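Local coordinates for nitrogen regulatory protein P-II (PDB 5D4P), which binds ADP and AMP and probably acts as a regulator of enzyme activity, at residues C[13-18]-C[61-66]. Sequence-based numbering, arbitrary orientation.
Sequences EIILEG and DALIMI
Ile14 O is gripped twice by the strand opposite: Ile66 N donates to Ile14 O over 2.8 Å, and Met65 CA adds a weaker CA-H...O contact to Ile14 O, 3.2 Å from carbon to oxygen. These are neighbouring central strands, antiparallel, in the ferredoxin-like sheet of a P-II subunit. Ile14 pairs with Ile66 and Leu16 with Ile64, both hydrogen-bonded pairs; Ile15–Met65 and Glu17–Leu63 are the non-hydrogen-bonded pairs between and beyond. Ile14, Leu16, Ile64 and Ile66 all face the two helices, 21-31 and 72-88. On that side Leu16 CD1 reaches across to Ile64 CG1, 3.7 Å away. Ile64 has CG1 between its backbone N and carbonyl carbon (chi1 69°), which carries this branch over Leu16 O and turns CD1 toward both Leu16 CD1 and Gly18 CA. With the Ile64 branch cut back to an alanine, Leu16 CD1 is likely to lose its close neighbour and a gap to open beside Gly18. The other face looks into the trimer. Ile15 CG1 lies across Met65 CG at 3.9 Å, while its CG2 branch meets Leu63 CD2; Ile15 and Leu63 both touch bound ADP. Met65 runs out extended, CG anti to its backbone N (chi1 178°), and this sets Met65 SD 3.9 Å from Glu13 CB. The Glu13 carboxylate itself is held by Lys11 of its own chain and Lys11 of the second subunit. At the far end strand 7-17 stops, and there Gly18 N points almost straight at Ala62 O, 2.7 Å away with an N-H...O angle of 177°.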
loop_
_atom_site.group_PDB
_atom_site.type_symbol
_atom_site.label_atom_id
_atom_site.label_comp_id
_atom_site.label_asym_id
_atom_site.label_seq_id
_atom_site.Cartn_x
_atom_site.Cartn_y
_atom_site.Cartn_z
ATOM N N GLU C 13 -0.281 -2.498 -8.166
ATOM C CA GLU C 13 -1.045 -3.149 -7.102
ATOM C C GLU C 13 -2.169 -3.968 -7.741
ATOM O O GLU C 13 -3.050 -3.407 -8.411
ATOM C CB GLU C 13 -1.624 -2.132 -6.109
ATOM C CG GLU C 13 -0.554 -1.386 -5.289
ATOM C CD GLU C 13 -1.134 -0.364 -4.333
ATOM O OE1 GLU C 13 -2.341 -0.050 -4.441
ATOM O OE2 GLU C 13 -0.367 0.152 -3.489
ATOM N N ILE C 14 -2.125 -5.286 -7.539
ATOM C CA ILE C 14 -3.054 -6.199 -8.192
ATOM C C ILE C 14 -3.935 -6.869 -7.151
ATOM O O ILE C 14 -3.459 -7.666 -6.351
ATOM C CB ILE C 14 -2.309 -7.262 -9.009
ATOM C CG1 ILE C 14 -1.363 -6.593 -10.004
ATOM C CG2 ILE C 14 -3.300 -8.187 -9.743
ATOM C CD1 ILE C 14 -0.159 -7.476 -10.422
ATOM N N ILE C 15 -5.214 -6.514 -7.135
ATOM C CA ILE C 15 -6.124 -7.088 -6.153
ATOM C C ILE C 15 -7.033 -8.162 -6.806
ATOM O O ILE C 15 -7.738 -7.898 -7.790
ATOM C CB ILE C 15 -6.975 -5.989 -5.492
ATOM C CG1 ILE C 15 -6.078 -4.972 -4.772
ATOM C CG2 ILE C 15 -7.961 -6.577 -4.515
ATOM C CD1 ILE C 15 -6.771 -3.660 -4.466
ATOM N N LEU C 16 -6.998 -9.372 -6.265
ATOM C CA LEU C 16 -7.762 -10.487 -6.833
ATOM C C LEU C 16 -7.896 -11.639 -5.825
ATOM O O LEU C 16 -7.213 -11.650 -4.807
ATOM C CB LEU C 16 -7.106 -10.966 -8.146
ATOM C CG LEU C 16 -5.584 -11.185 -8.147
ATOM C CD1 LEU C 16 -5.183 -12.241 -7.155
ATOM C CD2 LEU C 16 -5.100 -11.596 -9.532
ATOM N N GLU C 17 -8.735 -12.632 -6.129
ATOM C CA GLU C 17 -8.925 -13.776 -5.222
ATOM C C GLU C 17 -7.659 -14.637 -5.137
ATOM O O GLU C 17 -6.994 -14.876 -6.150
ATOM C CB GLU C 17 -10.146 -14.634 -5.644
ATOM C CG GLU C 17 -11.524 -13.921 -5.476
ATOM C CD GLU C 17 -12.708 -14.686 -6.104
ATOM O OE1 GLU C 17 -12.488 -15.813 -6.606
ATOM O OE2 GLU C 17 -13.868 -14.180 -6.061
ATOM N N GLY C 18 -7.328 -15.085 -3.924
ATOM C CA GLY C 18 -6.120 -15.869 -3.681
ATOM C C GLY C 18 -6.049 -17.152 -4.508
ATOM O O GLY C 18 -4.967 -17.662 -4.800
ATOM N N ASP C 61 -10.015 -19.190 0.436
ATOM C CA ASP C 61 -10.854 -18.274 -0.349
ATOM C C ASP C 61 -10.655 -16.819 0.042
ATOM O O ASP C 61 -11.613 -16.065 0.225
ATOM C CB ASP C 61 -12.335 -18.637 -0.227
ATOM C CG ASP C 61 -12.736 -19.726 -1.182
ATOM O OD1 ASP C 61 -12.189 -19.735 -2.303
ATOM O OD2 ASP C 61 -13.593 -20.557 -0.821
ATOM N N ALA C 62 -9.398 -16.432 0.167
ATOM C CA ALA C 62 -9.067 -15.090 0.570
ATOM C C ALA C 62 -8.994 -14.114 -0.601
ATOM O O ALA C 62 -8.910 -14.491 -1.769
ATOM C CB ALA C 62 -7.743 -15.093 1.328
ATOM N N LEU C 63 -9.012 -12.843 -0.251
ATOM C CA LEU C 63 -8.699 -11.790 -1.184
ATOM C C LEU C 63 -7.251 -11.411 -0.895
ATOM O O LEU C 63 -6.867 -11.287 0.275
ATOM C CB LEU C 63 -9.638 -10.606 -0.993
ATOM C CG LEU C 63 -9.557 -9.500 -2.040
ATOM C CD1 LEU C 63 -10.096 -9.983 -3.357
ATOM C CD2 LEU C 63 -10.294 -8.248 -1.531
ATOM N N ILE C 64 -6.453 -11.220 -1.939
ATOM C CA ILE C 64 -5.057 -10.809 -1.762
ATOM C C ILE C 64 -4.701 -9.631 -2.646
ATOM O O ILE C 64 -5.430 -9.316 -3.589
ATOM C CB ILE C 64 -4.073 -11.945 -2.076
ATOM C CG1 ILE C 64 -4.078 -12.245 -3.578
ATOM C CG2 ILE C 64 -4.379 -13.186 -1.217
ATOM C CD1 ILE C 64 -3.064 -13.282 -4.016
ATOM N N MET C 65 -3.592 -8.970 -2.314
ATOM C CA MET C 65 -3.015 -7.943 -3.173
ATOM C C MET C 65 -1.540 -8.248 -3.503
ATOM O O MET C 65 -0.718 -8.477 -2.617
ATOM C CB MET C 65 -3.139 -6.544 -2.533
ATOM C CG MET C 65 -2.493 -5.427 -3.380
ATOM S SD MET C 65 -2.745 -3.731 -2.742
ATOM C CE MET C 65 -1.924 -3.905 -1.178
ATOM N N ILE C 66 -1.228 -8.283 -4.791
ATOM C CA ILE C 66 0.130 -8.501 -5.254
ATOM C C ILE C 66 0.767 -7.180 -5.661
ATOM O O ILE C 66 0.287 -6.526 -6.592
ATOM C CB ILE C 66 0.155 -9.471 -6.451
ATOM C CG1 ILE C 66 -0.457 -10.819 -6.047
ATOM C CG2 ILE C 66 1.577 -9.638 -6.982
ATOM C CD1 ILE C 66 -0.735 -11.719 -7.217
#